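Local coordinates for protein alpha-fucosidase GH29 (Fusarium graminearum, PDB 4PSR) that hydrolyses alpha-L-fucosides as a family 29 glycoside hydrolase, probably releasing alpha-1,6-linked fucose from the core N-acetylglucosamine of glycoproteins, at residues Y24-F29 / D375-D380; V448-D453 / S477-S482; L166-H171 / D216-D221; A505-A510 / S541-D546; G422-N427 / I473-Q478. All blocks are in the same frame, centred on the assembly; numbering follows the deposited sequence.

Contact 1: residues Y24-F29 / D375-D380; sequences YRDAKF and DTRAWD
Arg377 lays its guanidinium against Arg25 and Asp26 in the last turn of helix 22-27. From CB the chain bends back at CG (chi2 -66°), bringing NE to 4.0 Å from Arg25 CD, and Arg25 CB lies over one face of the guanidinium, 3.5 Å from Arg377 CZ. NH1 and NH2 both grip one oxygen, Asp26 OD1, in a salt bridge whose shorter arm is NH1 to OD1 at 2.8 Å. NH1 also returns to Thr376 O, which Lys28 NZ meets from the opposite face of the carbonyl plane at 2.9 Å. Lys28 NZ further bonds Arg25 O, and a water links it to Thr376 OG1, which also bonds Val373 O. Asp375 N bonds Asp26 O (3.0 Å). Glu22 forms a second salt bridge with Arg377 NH2, and Lys411 one with Asp26 OD1. Residues 375-380 run from the end of helix 22-27, just before barrel strand 29-33, toward strand 405-409 of the C-terminal sheet, where the backbone of Arg377 hydrogen-bonds that of Arg409.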
# COMPACT_ATOMS: atom_id res chain seq x y z
N TYR A 24 9.82 -6.37 4.69
CA TYR A 24 8.73 -5.58 4.14
C TYR A 24 7.40 -6.29 4.33
O TYR A 24 6.40 -5.67 4.67
CB TYR A 24 9.03 -5.24 2.67
CG TYR A 24 7.94 -4.52 1.89
CD1 TYR A 24 7.06 -5.22 1.10
CD2 TYR A 24 7.81 -3.14 1.95
CE1 TYR A 24 6.09 -4.58 0.36
CE2 TYR A 24 6.84 -2.48 1.20
CZ TYR A 24 5.99 -3.22 0.42
OH TYR A 24 5.01 -2.61 -0.33
N ARG A 25 7.38 -7.60 4.17
CA ARG A 25 6.19 -8.38 4.46
C ARG A 25 5.84 -8.34 5.94
O ARG A 25 4.65 -8.39 6.31
CB ARG A 25 6.35 -9.83 4.00
CG ARG A 25 6.70 -10.01 2.52
CD ARG A 25 6.82 -11.46 2.12
NE ARG A 25 7.30 -11.58 0.74
CZ ARG A 25 6.73 -12.27 -0.23
NH1 ARG A 25 5.62 -12.97 -0.05
NH2 ARG A 25 7.31 -12.25 -1.42
N ASP A 26 6.85 -8.23 6.79
CA ASP A 26 6.61 -8.17 8.22
C ASP A 26 6.07 -6.82 8.67
O ASP A 26 5.47 -6.72 9.74
CB ASP A 26 7.93 -8.39 8.98
CG ASP A 26 8.46 -9.82 8.90
OD1 ASP A 26 7.72 -10.76 8.52
OD2 ASP A 26 9.67 -9.97 9.21
N ALA A 27 6.35 -5.78 7.89
CA ALA A 27 6.15 -4.41 8.34
C ALA A 27 4.70 -3.98 8.47
O ALA A 27 4.36 -3.31 9.45
CB ALA A 27 6.90 -3.45 7.44
N LYS A 28 3.90 -4.31 7.45
CA LYS A 28 2.45 -4.09 7.38
C LYS A 28 1.95 -2.67 7.22
O LYS A 28 1.05 -2.44 6.40
CB LYS A 28 1.71 -4.71 8.55
CG LYS A 28 2.01 -6.22 8.77
CD LYS A 28 1.92 -7.06 7.49
CE LYS A 28 2.03 -8.52 7.79
NZ LYS A 28 2.05 -9.32 6.55
N PHE A 29 2.49 -1.74 7.99
CA PHE A 29 1.94 -0.39 8.13
C PHE A 29 3.06 0.62 8.01
O PHE A 29 4.08 0.52 8.70
CB PHE A 29 1.24 -0.24 9.49
CG PHE A 29 0.69 1.13 9.73
CD1 PHE A 29 -0.25 1.72 8.88
CD2 PHE A 29 1.11 1.85 10.84
CE1 PHE A 29 -0.74 3.03 9.12
CE2 PHE A 29 0.63 3.15 11.09
CZ PHE A 29 -0.30 3.72 10.23
N ASP A 375 4.68 -9.08 11.43
CA ASP A 375 5.36 -10.37 11.33
C ASP A 375 4.43 -11.53 11.01
O ASP A 375 4.87 -12.67 11.01
CB ASP A 375 6.14 -10.71 12.63
CG ASP A 375 7.14 -9.65 13.03
OD1 ASP A 375 7.54 -8.82 12.21
OD2 ASP A 375 7.49 -9.61 14.22
N THR A 376 3.16 -11.27 10.69
CA THR A 376 2.22 -12.31 10.30
C THR A 376 2.16 -12.43 8.78
O THR A 376 2.76 -11.64 8.05
CB THR A 376 0.77 -12.05 10.82
OG1 THR A 376 0.18 -10.92 10.15
CG2 THR A 376 0.72 -11.86 12.34
N ARG A 377 1.47 -13.45 8.30
CA ARG A 377 1.18 -13.61 6.89
C ARG A 377 -0.31 -13.92 6.73
O ARG A 377 -1.00 -14.39 7.65
CB ARG A 377 2.00 -14.78 6.32
CG ARG A 377 3.52 -14.60 6.36
CD ARG A 377 3.96 -13.47 5.44
NE ARG A 377 5.42 -13.29 5.42
CZ ARG A 377 6.10 -12.50 6.24
NH1 ARG A 377 5.51 -11.75 7.16
NH2 ARG A 377 7.42 -12.43 6.15
N ALA A 378 -0.81 -13.68 5.53
CA ALA A 378 -2.17 -13.97 5.21
C ALA A 378 -2.44 -15.47 5.31
O ALA A 378 -1.54 -16.30 5.07
CB ALA A 378 -2.46 -13.48 3.78
N TRP A 379 -3.67 -15.80 5.65
CA TRP A 379 -4.15 -17.18 5.61
C TRP A 379 -4.52 -17.47 4.14
O TRP A 379 -4.09 -16.73 3.27
CB TRP A 379 -5.35 -17.33 6.52
CG TRP A 379 -5.69 -18.73 6.93
CD1 TRP A 379 -4.82 -19.79 7.03
CD2 TRP A 379 -6.97 -19.22 7.33
NE1 TRP A 379 -5.50 -20.91 7.47
CE2 TRP A 379 -6.83 -20.59 7.63
CE3 TRP A 379 -8.24 -18.64 7.41
CZ2 TRP A 379 -7.89 -21.38 8.05
CZ3 TRP A 379 -9.30 -19.43 7.85
CH2 TRP A 379 -9.11 -20.79 8.15
N ASP A 380 -5.29 -18.52 3.84
CA ASP A 380 -5.74 -18.70 2.46
C ASP A 380 -7.10 -18.08 2.22
O ASP A 380 -7.56 -18.02 1.09
CB ASP A 380 -5.73 -20.17 2.00
CG ASP A 380 -4.31 -20.75 1.92
OD1 ASP A 380 -3.37 -20.08 1.41
OD2 ASP A 380 -4.12 -21.88 2.40
O HOH W 1 -0.37 -10.89 7.40

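Contact 2: residues V448-D453 / S477-S482; sequences VELLGD and SQPAES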
# COMPACT_ATOMS: atom_id res chain seq x y z
N VAL A 448 -7.76 -21.46 22.72
CA VAL A 448 -8.41 -20.29 22.14
C VAL A 448 -8.30 -19.21 23.21
O VAL A 448 -8.74 -19.41 24.34
CB VAL A 448 -9.89 -20.58 21.81
CG1 VAL A 448 -10.57 -19.31 21.24
CG2 VAL A 448 -10.03 -21.78 20.88
N GLU A 449 -7.71 -18.07 22.88
CA GLU A 449 -7.42 -17.02 23.84
C GLU A 449 -7.81 -15.67 23.26
O GLU A 449 -7.64 -15.43 22.06
CB GLU A 449 -5.93 -16.98 24.16
CG GLU A 449 -5.35 -18.30 24.66
CD GLU A 449 -3.84 -18.24 24.75
OE1 GLU A 449 -3.16 -18.22 23.69
OE2 GLU A 449 -3.33 -18.20 25.89
N LEU A 450 -8.33 -14.80 24.09
CA LEU A 450 -8.57 -13.40 23.75
C LEU A 450 -7.40 -12.54 24.17
O LEU A 450 -6.98 -12.55 25.34
CB LEU A 450 -9.83 -12.88 24.43
CG LEU A 450 -10.36 -11.52 23.97
CD1 LEU A 450 -10.83 -11.57 22.52
CD2 LEU A 450 -11.51 -11.04 24.87
N LEU A 451 -6.85 -11.75 23.25
CA LEU A 451 -5.77 -10.85 23.60
C LEU A 451 -6.31 -9.76 24.52
O LEU A 451 -7.39 -9.23 24.29
CB LEU A 451 -5.15 -10.24 22.33
CG LEU A 451 -4.01 -11.05 21.73
CD1 LEU A 451 -4.51 -12.38 21.24
CD2 LEU A 451 -3.36 -10.26 20.62
N GLY A 452 -5.57 -9.49 25.58
CA GLY A 452 -6.03 -8.63 26.65
C GLY A 452 -5.62 -7.17 26.56
O GLY A 452 -5.37 -6.65 25.48
N ASP A 453 -5.54 -6.50 27.71
CA ASP A 453 -5.43 -5.05 27.75
C ASP A 453 -4.08 -4.55 27.32
O ASP A 453 -3.98 -3.44 26.81
CB ASP A 453 -5.68 -4.54 29.18
CG ASP A 453 -7.11 -4.70 29.63
OD1 ASP A 453 -7.94 -5.30 28.92
OD2 ASP A 453 -7.40 -4.26 30.78
N SER A 477 -15.08 -12.15 29.52
CA SER A 477 -15.40 -10.77 29.85
C SER A 477 -14.63 -9.80 28.95
O SER A 477 -13.43 -9.94 28.71
CB SER A 477 -15.10 -10.51 31.33
OG SER A 477 -15.16 -9.12 31.64
N GLN A 478 -15.36 -8.80 28.47
CA GLN A 478 -14.79 -7.84 27.53
C GLN A 478 -13.58 -7.15 28.18
O GLN A 478 -13.66 -6.71 29.34
CB GLN A 478 -15.84 -6.80 27.11
CG GLN A 478 -15.36 -5.78 26.08
CD GLN A 478 -16.43 -4.81 25.65
OE1 GLN A 478 -17.56 -4.86 26.12
NE2 GLN A 478 -16.07 -3.90 24.75
N PRO A 479 -12.44 -7.10 27.48
CA PRO A 479 -11.28 -6.36 27.96
C PRO A 479 -11.48 -4.87 27.76
O PRO A 479 -12.57 -4.44 27.36
CB PRO A 479 -10.15 -6.90 27.07
CG PRO A 479 -10.83 -7.14 25.78
CD PRO A 479 -12.21 -7.64 26.12
N ALA A 480 -10.46 -4.08 28.05
CA ALA A 480 -10.51 -2.65 27.77
C ALA A 480 -10.98 -2.40 26.32
O ALA A 480 -10.66 -3.18 25.40
CB ALA A 480 -9.16 -2.00 28.03
N GLU A 481 -11.76 -1.34 26.13
CA GLU A 481 -12.37 -1.07 24.83
C GLU A 481 -11.28 -0.91 23.78
O GLU A 481 -10.22 -0.36 24.05
CB GLU A 481 -13.24 0.18 24.91
CG GLU A 481 -13.97 0.51 23.60
CD GLU A 481 -14.93 1.68 23.73
OE1 GLU A 481 -14.47 2.81 24.02
OE2 GLU A 481 -16.15 1.48 23.53
N SER A 482 -11.58 -1.38 22.58
CA SER A 482 -10.68 -1.20 21.45
C SER A 482 -11.47 -1.22 20.13
O SER A 482 -12.64 -1.60 20.07
CB SER A 482 -9.57 -2.25 21.46
OG SER A 482 -10.06 -3.55 21.55
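In the C-terminal beta domain, the end of strand 445-451 and the turn that follows it meet the proline-containing loop leading from strand 471-474 to strand 485-491. The one hydrogen bond between the two segments runs from Ala480 N to Asp453 OD1, 2.9 Å long and nearly straight at 169°. The amide approaches from above the carboxylate plane, 46° out of it. Asp453 CG stands beside its own backbone N (chi1 -69°), a setting that carries the carboxylate over the loop, where OD1 also rests 3.3 Å from Pro479 CB and 3.6 Å from Ala480 CB. On the strand side, Leu450 points its CD2 methyl at the Pro479 ring, 3.7 Å from Pro479 CD. Gly452 passes between these two points of contact, its CA 4.5 Å from Pro479 CB. Arg368, from the end of helix 353-369, takes the carbonyl oxygens of Gly452 and Ala480 as acceptors and so ties both segments to the catalytic domain. Strand 485-491, into which the loop leads, lies directly beside strand 445-451, so this is the packing of a connecting loop against the end of a neighbouring strand in an antiparallel beta sheet.

Contact 3: residues L166-H171 / D216-D221; sequences LVIAMH and DHVQPD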
# COMPACT_ATOMS: atom_id res chain seq x y z
N LEU A 166 12.98 3.73 5.68
CA LEU A 166 12.69 4.95 4.93
C LEU A 166 12.03 4.64 3.59
O LEU A 166 12.62 3.92 2.74
CB LEU A 166 13.98 5.74 4.68
CG LEU A 166 13.85 7.04 3.89
CD1 LEU A 166 13.04 8.08 4.62
CD2 LEU A 166 15.22 7.60 3.52
N VAL A 167 10.84 5.21 3.39
CA VAL A 167 10.20 5.24 2.08
C VAL A 167 10.31 6.64 1.50
O VAL A 167 10.14 7.65 2.22
CB VAL A 167 8.72 4.76 2.11
CG1 VAL A 167 7.87 5.54 3.10
CG2 VAL A 167 8.09 4.80 0.72
N ILE A 168 10.57 6.70 0.20
CA ILE A 168 10.55 7.96 -0.55
C ILE A 168 9.58 7.79 -1.72
O ILE A 168 9.71 6.83 -2.49
CB ILE A 168 11.95 8.34 -1.09
CG1 ILE A 168 12.95 8.58 0.06
CG2 ILE A 168 11.86 9.56 -2.03
CD1 ILE A 168 12.72 9.86 0.86
N ALA A 169 8.62 8.70 -1.84
CA ALA A 169 7.66 8.70 -2.96
C ALA A 169 8.06 9.69 -4.02
O ALA A 169 8.41 10.86 -3.76
CB ALA A 169 6.23 8.96 -2.46
N MET A 170 8.01 9.20 -5.27
CA MET A 170 8.43 9.92 -6.46
C MET A 170 7.32 9.85 -7.50
O MET A 170 6.90 8.75 -7.86
CB MET A 170 9.70 9.30 -7.01
CG MET A 170 10.90 9.37 -6.08
SD MET A 170 11.56 11.03 -5.88
CE MET A 170 12.43 11.19 -7.46
N HIS A 171 6.86 11.00 -7.96
CA HIS A 171 5.75 11.06 -8.91
C HIS A 171 6.15 11.89 -10.16
O HIS A 171 5.31 12.58 -10.76
CB HIS A 171 4.45 11.65 -8.29
CG HIS A 171 4.14 11.26 -6.87
ND1 HIS A 171 2.89 10.82 -6.49
CD2 HIS A 171 4.88 11.30 -5.73
CE1 HIS A 171 2.87 10.63 -5.17
NE2 HIS A 171 4.07 10.91 -4.69
N ASP A 216 21.02 8.08 -3.97
CA ASP A 216 22.37 8.15 -3.43
C ASP A 216 22.44 9.10 -2.23
O ASP A 216 23.26 8.92 -1.33
CB ASP A 216 23.38 8.59 -4.51
CG ASP A 216 23.71 7.49 -5.53
OD1 ASP A 216 23.61 6.28 -5.23
OD2 ASP A 216 24.14 7.88 -6.64
N HIS A 217 21.55 10.09 -2.20
CA HIS A 217 21.54 11.12 -1.14
C HIS A 217 20.97 10.61 0.18
O HIS A 217 21.47 10.95 1.24
CB HIS A 217 20.69 12.30 -1.65
CG HIS A 217 20.75 13.55 -0.82
ND1 HIS A 217 21.93 14.19 -0.51
CD2 HIS A 217 19.76 14.34 -0.35
CE1 HIS A 217 21.66 15.31 0.15
NE2 HIS A 217 20.35 15.42 0.27
N VAL A 218 19.93 9.78 0.12
CA VAL A 218 19.25 9.33 1.34
C VAL A 218 19.14 7.81 1.52
O VAL A 218 18.67 7.35 2.55
CB VAL A 218 17.86 10.00 1.56
CG1 VAL A 218 18.01 11.49 1.59
CG2 VAL A 218 16.82 9.56 0.51
N GLN A 219 19.62 7.04 0.55
CA GLN A 219 19.62 5.58 0.66
C GLN A 219 18.27 4.97 1.11
O GLN A 219 18.20 4.23 2.11
CB GLN A 219 20.78 5.07 1.54
CG GLN A 219 22.15 5.56 1.06
CD GLN A 219 23.32 4.95 1.84
OE1 GLN A 219 23.13 4.16 2.77
NE2 GLN A 219 24.55 5.35 1.47
N PRO A 220 17.21 5.24 0.35
CA PRO A 220 15.88 4.74 0.75
C PRO A 220 15.76 3.22 0.74
O PRO A 220 16.33 2.55 -0.14
CB PRO A 220 14.95 5.34 -0.31
CG PRO A 220 15.84 5.51 -1.52
CD PRO A 220 17.19 5.86 -0.99
N ASP A 221 15.01 2.70 1.70
CA ASP A 221 14.65 1.30 1.75
C ASP A 221 13.55 0.95 0.75
O ASP A 221 13.49 -0.19 0.29
CB ASP A 221 14.24 0.95 3.16
CG ASP A 221 15.36 1.20 4.14
OD1 ASP A 221 16.40 0.50 4.02
OD2 ASP A 221 15.25 2.11 4.99
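Asp221 OD2 accepts the backbone N-H of Leu166 at 2.9 Å, almost straight at 177°, using the anti lone pair that faces away from OD1. Asp221 N turns back to Leu166 O in a weak bond, also 2.9 Å but bent to 126°, and together the two bonds hold both polar backbone atoms of Leu166. The other carboxylate oxygen, OD1, forms a salt bridge with Lys265, which probably stabilises the negative charge in this buried place. The segments belong to the parallel barrel of the catalytic domain: from strand 165-170 the chain passes through helices to 200-218, then turns into the adjacent strand 222-225, a beta-alpha-beta crossover of the TIM barrel. Gln219, the first residue past the helix, has positive phi and starts that turn. Next to the polar pair, Leu166 CD2 lies 3.6 Å from Val218 O and 3.9 Å from Val218 CG2. That CG2 stands between the backbone N and the carbonyl carbon (chi1 -57° for CG1), which puts it between Leu166 and Ile168, 4.0 Å from Ile168 CG1. Pro220 CB approaches the same Ile168 CG1 to 3.8 Å. Ala156 of helix 151-161 touches both Leu166 and Val218, and Val152 touches Ile168.

Contact 4: residues A505-A510 / S541-D546; sequences AVFSKA and SIRVSD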
# COMPACT_ATOMS: atom_id res chain seq x y z
N ALA A 505 -9.81 -27.00 -2.62
CA ALA A 505 -8.60 -27.06 -1.80
C ALA A 505 -7.65 -28.06 -2.45
O ALA A 505 -8.08 -29.15 -2.88
CB ALA A 505 -8.92 -27.48 -0.35
N VAL A 506 -6.37 -27.68 -2.55
CA VAL A 506 -5.36 -28.56 -3.14
C VAL A 506 -4.42 -29.06 -2.05
O VAL A 506 -4.17 -28.35 -1.09
CB VAL A 506 -4.57 -27.87 -4.27
CG1 VAL A 506 -5.48 -27.66 -5.49
CG2 VAL A 506 -3.99 -26.52 -3.81
N PHE A 507 -3.92 -30.29 -2.22
CA PHE A 507 -3.14 -30.99 -1.19
C PHE A 507 -1.90 -31.66 -1.77
O PHE A 507 -1.86 -32.04 -2.94
CB PHE A 507 -4.02 -32.05 -0.52
CG PHE A 507 -5.16 -31.48 0.25
CD1 PHE A 507 -6.39 -31.30 -0.37
CD2 PHE A 507 -5.00 -31.07 1.57
CE1 PHE A 507 -7.45 -30.76 0.31
CE2 PHE A 507 -6.07 -30.51 2.26
CZ PHE A 507 -7.30 -30.36 1.62
N SER A 508 -0.89 -31.83 -0.92
CA SER A 508 0.39 -32.40 -1.32
C SER A 508 0.42 -33.93 -1.26
O SER A 508 1.34 -34.55 -1.78
CB SER A 508 1.52 -31.83 -0.46
OG SER A 508 1.40 -32.27 0.89
N LYS A 509 -0.59 -34.52 -0.63
CA LYS A 509 -0.74 -35.98 -0.65
C LYS A 509 -1.97 -36.38 -1.42
O LYS A 509 -2.88 -35.58 -1.62
CB LYS A 509 -0.80 -36.53 0.77
CG LYS A 509 0.49 -36.33 1.49
CD LYS A 509 0.49 -36.97 2.87
CE LYS A 509 1.65 -36.44 3.71
NZ LYS A 509 2.92 -36.36 2.93
N ALA A 510 -1.99 -37.64 -1.86
CA ALA A 510 -2.97 -38.12 -2.83
C ALA A 510 -4.39 -38.28 -2.27
O ALA A 510 -5.34 -38.46 -3.04
CB ALA A 510 -2.50 -39.44 -3.44
N SER A 541 -3.62 -34.05 -4.96
CA SER A 541 -5.06 -34.22 -4.90
C SER A 541 -5.74 -32.84 -4.78
O SER A 541 -5.10 -31.85 -4.41
CB SER A 541 -5.50 -35.17 -3.77
OG SER A 541 -5.15 -34.71 -2.48
N ILE A 542 -7.02 -32.83 -5.10
CA ILE A 542 -7.84 -31.63 -4.99
C ILE A 542 -9.24 -32.02 -4.57
O ILE A 542 -9.79 -33.02 -5.06
CB ILE A 542 -7.88 -30.88 -6.33
CG1 ILE A 542 -8.73 -29.60 -6.22
CG2 ILE A 542 -8.40 -31.76 -7.45
CD1 ILE A 542 -8.55 -28.67 -7.39
N ARG A 543 -9.80 -31.25 -3.64
CA ARG A 543 -11.20 -31.37 -3.28
C ARG A 543 -11.96 -30.16 -3.83
O ARG A 543 -11.67 -29.01 -3.46
CB ARG A 543 -11.39 -31.45 -1.78
CG ARG A 543 -12.80 -31.87 -1.39
CD ARG A 543 -12.81 -32.49 -0.00
NE ARG A 543 -12.03 -31.71 0.95
CZ ARG A 543 -11.40 -32.21 2.01
NH1 ARG A 543 -10.73 -31.40 2.81
NH2 ARG A 543 -11.45 -33.51 2.27
N VAL A 544 -12.92 -30.43 -4.70
CA VAL A 544 -13.72 -29.39 -5.35
C VAL A 544 -15.07 -29.33 -4.63
O VAL A 544 -15.73 -30.36 -4.42
CB VAL A 544 -13.91 -29.70 -6.84
CG1 VAL A 544 -14.84 -28.66 -7.50
CG2 VAL A 544 -12.57 -29.77 -7.57
N SER A 545 -15.51 -28.15 -4.22
CA SER A 545 -16.77 -28.04 -3.51
C SER A 545 -17.97 -28.29 -4.43
O SER A 545 -17.88 -28.16 -5.65
CB SER A 545 -16.90 -26.64 -2.88
OG SER A 545 -15.83 -26.41 -1.99
N ASP A 546 -19.09 -28.65 -3.81
CA ASP A 546 -20.37 -28.72 -4.51
C ASP A 546 -20.61 -27.37 -5.17
O ASP A 546 -20.16 -26.34 -4.66
CB ASP A 546 -21.50 -29.03 -3.54
CG ASP A 546 -21.56 -30.50 -3.14
OD1 ASP A 546 -20.82 -31.31 -3.72
OD2 ASP A 546 -22.39 -30.80 -2.27
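Backbone hydrogen bonds join Ala505-Phe507 to Ser541-Arg543 as antiparallel strands, their axes 4.7 Å apart at closest approach. Ala505 and Arg543 form a hydrogen-bonded pair, with Arg543 N to Ala505 O at 2.8 Å and Ala505 N to Arg543 O at 2.9 Å. At the next hydrogen-bonded pair, Phe507 N reaches Ser541 O at 2.9 Å, while the return bond from Ser541 N to Phe507 O is weak. Between them Val506 and Ile542 are a non-hydrogen-bonded pair, and Ile542 CA makes a C-H...O contact with Ala505 O. One side-chain hydrogen bond joins the chain further on: Ser541 OG gives its proton to Lys509 O at 2.6 Å, in the carbonyl plane. OG stands between its backbone N and carbonyl carbon (chi1 62°), a rotation that turns it toward the backbone of Lys509; it also bonds Ala512 N. Apolar contact on the Val506 face sets Val506 CG1 against Ile542 CD1 at 3.7 Å. On the other face, Phe507 and the Arg543 guanidinium meet with their planes 74° apart, Phe507 CE1 lying over one face of the guanidinium and CZ 3.8 Å from Arg543 NH1. Arg543 NH2 makes its salt bridge with Glu569 of the next strand. Strand 541-544 thus lies between 504-507 and 568-571, an inner strand of a four-stranded antiparallel beta sheet.

Contact 5: residues G422-N427 / I473-Q478; sequences GWPEDN and ITLPSQ
Leu475 N bonds Asn427 O at 2.9 Å and nearly straight (171°), and Asn427 ND2 returns to Leu475 O at 3.1 Å, more bent and from above the carbonyl plane. Asn427 closes a type I beta turn begun at Pro424, its N bonded to Pro424 O, and the two bonds to Leu475 fasten this turn beside the end of strand 471-474 in the C-terminal beta domain. From the turn the chain enters strand 428-431, the antiparallel partner of 471-474. Thr474 CA adds a C-H...O contact to Asn427 O. Further out, the Trp423 indole is sandwiched between two residues of the other segment. Leu475 CD1 makes a CH-pi contact over one face, 3.8 Å from the centroid of the six-membered ring, and the same methyl touches Pro424 CG at 3.5 Å. Over the opposite face Gln478 lies extended, its amide stacked on the indole with the planes only 3° apart; CG sits over the six-membered ring, 3.7 Å from its centroid. With chi1 at -177° the Gln478 chain leaves its backbone fully stretched and runs along the ring, while NE2 bonds the hydroxyl of Tyr485, which also meets Trp423 edge-to-face. Pro476 O stands in the plane of the indole at its edge, 3.6 Å from Trp423 CZ2.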
# COMPACT_ATOMS: atom_id res chain seq x y z
N GLY A 422 -15.67 -5.54 15.97
CA GLY A 422 -16.53 -4.94 16.96
C GLY A 422 -16.74 -5.95 18.06
O GLY A 422 -16.47 -7.15 17.86
N TRP A 423 -17.20 -5.48 19.22
CA TRP A 423 -17.53 -6.39 20.31
C TRP A 423 -18.92 -6.98 20.12
O TRP A 423 -19.90 -6.23 20.07
CB TRP A 423 -17.46 -5.69 21.68
CG TRP A 423 -17.61 -6.72 22.76
CD1 TRP A 423 -18.74 -6.99 23.50
CD2 TRP A 423 -16.62 -7.66 23.20
NE1 TRP A 423 -18.50 -8.02 24.36
CE2 TRP A 423 -17.21 -8.45 24.20
CE3 TRP A 423 -15.29 -7.91 22.84
CZ2 TRP A 423 -16.51 -9.47 24.85
CZ3 TRP A 423 -14.60 -8.90 23.48
CH2 TRP A 423 -15.21 -9.68 24.49
N PRO A 424 -19.03 -8.31 20.01
CA PRO A 424 -20.34 -8.93 19.80
C PRO A 424 -21.26 -8.79 21.03
O PRO A 424 -20.91 -9.24 22.13
CB PRO A 424 -20.00 -10.41 19.59
CG PRO A 424 -18.57 -10.51 19.44
CD PRO A 424 -17.93 -9.29 19.96
N GLU A 425 -22.44 -8.21 20.86
CA GLU A 425 -23.29 -8.04 22.02
C GLU A 425 -23.85 -9.38 22.48
O GLU A 425 -24.19 -9.54 23.65
CB GLU A 425 -24.39 -7.01 21.79
CG GLU A 425 -24.53 -6.04 22.98
CD GLU A 425 -23.43 -4.98 23.00
OE1 GLU A 425 -23.43 -4.10 22.11
OE2 GLU A 425 -22.58 -5.03 23.91
N ASP A 426 -23.90 -10.36 21.57
CA ASP A 426 -24.32 -11.72 21.93
C ASP A 426 -23.16 -12.59 22.48
O ASP A 426 -23.33 -13.79 22.71
CB ASP A 426 -24.97 -12.41 20.72
CG ASP A 426 -24.02 -12.61 19.55
OD1 ASP A 426 -22.86 -12.16 19.64
OD2 ASP A 426 -24.42 -13.22 18.54
N ASN A 427 -22.00 -11.96 22.69
CA ASN A 427 -20.81 -12.63 23.19
C ASN A 427 -20.38 -13.84 22.39
O ASN A 427 -19.74 -14.75 22.93
CB ASN A 427 -20.99 -12.97 24.67
CG ASN A 427 -20.26 -11.99 25.54
OD1 ASN A 427 -20.72 -10.86 25.74
ND2 ASN A 427 -19.11 -12.39 26.02
N ILE A 473 -17.63 -19.52 19.09
CA ILE A 473 -16.79 -19.20 20.23
C ILE A 473 -17.51 -18.24 21.18
O ILE A 473 -17.93 -17.15 20.78
CB ILE A 473 -15.48 -18.53 19.75
CG1 ILE A 473 -14.74 -19.46 18.77
CG2 ILE A 473 -14.60 -18.17 20.93
CD1 ILE A 473 -13.50 -18.82 18.08
N THR A 474 -17.63 -18.63 22.45
CA THR A 474 -18.20 -17.77 23.48
C THR A 474 -17.12 -16.94 24.15
O THR A 474 -16.17 -17.47 24.72
CB THR A 474 -18.92 -18.61 24.53
OG1 THR A 474 -20.01 -19.30 23.90
CG2 THR A 474 -19.47 -17.74 25.65
N LEU A 475 -17.26 -15.62 24.09
CA LEU A 475 -16.21 -14.75 24.58
C LEU A 475 -16.19 -14.65 26.10
O LEU A 475 -17.25 -14.73 26.73
CB LEU A 475 -16.37 -13.35 23.98
CG LEU A 475 -16.19 -13.27 22.46
CD1 LEU A 475 -16.58 -11.89 21.98
CD2 LEU A 475 -14.75 -13.59 22.07
N PRO A 476 -15.00 -14.44 26.69
CA PRO A 476 -14.89 -14.09 28.11
C PRO A 476 -15.29 -12.65 28.32
O PRO A 476 -15.81 -11.99 27.39
CB PRO A 476 -13.40 -14.31 28.41
CG PRO A 476 -12.70 -14.00 27.09
CD PRO A 476 -13.67 -14.51 26.04
N SER A 477 -15.08 -12.15 29.52
CA SER A 477 -15.40 -10.77 29.85
C SER A 477 -14.63 -9.80 28.95
O SER A 477 -13.43 -9.94 28.71
CB SER A 477 -15.10 -10.51 31.33
OG SER A 477 -15.16 -9.12 31.64
N GLN A 478 -15.36 -8.80 28.47
CA GLN A 478 -14.79 -7.84 27.53
C GLN A 478 -13.58 -7.15 28.18
O GLN A 478 -13.66 -6.71 29.34
CB GLN A 478 -15.84 -6.80 27.11
CG GLN A 478 -15.36 -5.78 26.08
CD GLN A 478 -16.43 -4.81 25.65
OE1 GLN A 478 -17.56 -4.86 26.12
NE2 GLN A 478 -16.07 -3.90 24.75

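Overall arrangement
Contacts 2 and 5 form one unit in the C-terminal beta domain: their centres are 9 Å apart, they share Ser477 and Gln478, and Pro479 CD packs 3.8 Å from Trp423 CZ3. Contact 1 lies where the barrel meets this domain, with centres about 22 Å from both contact 2 and contact 3. Contact 3, nested along the chain inside the loop that contact 1 closes, reaches the fucose: His171 at the end of its first segment touches the sugar, although the side chain of Ile168, which takes part in the packing, is about 13 Å away. Contact 4 belongs to a separate sheet, about 45 Å from contact 3 between centres and on the opposite side of the chain's centre.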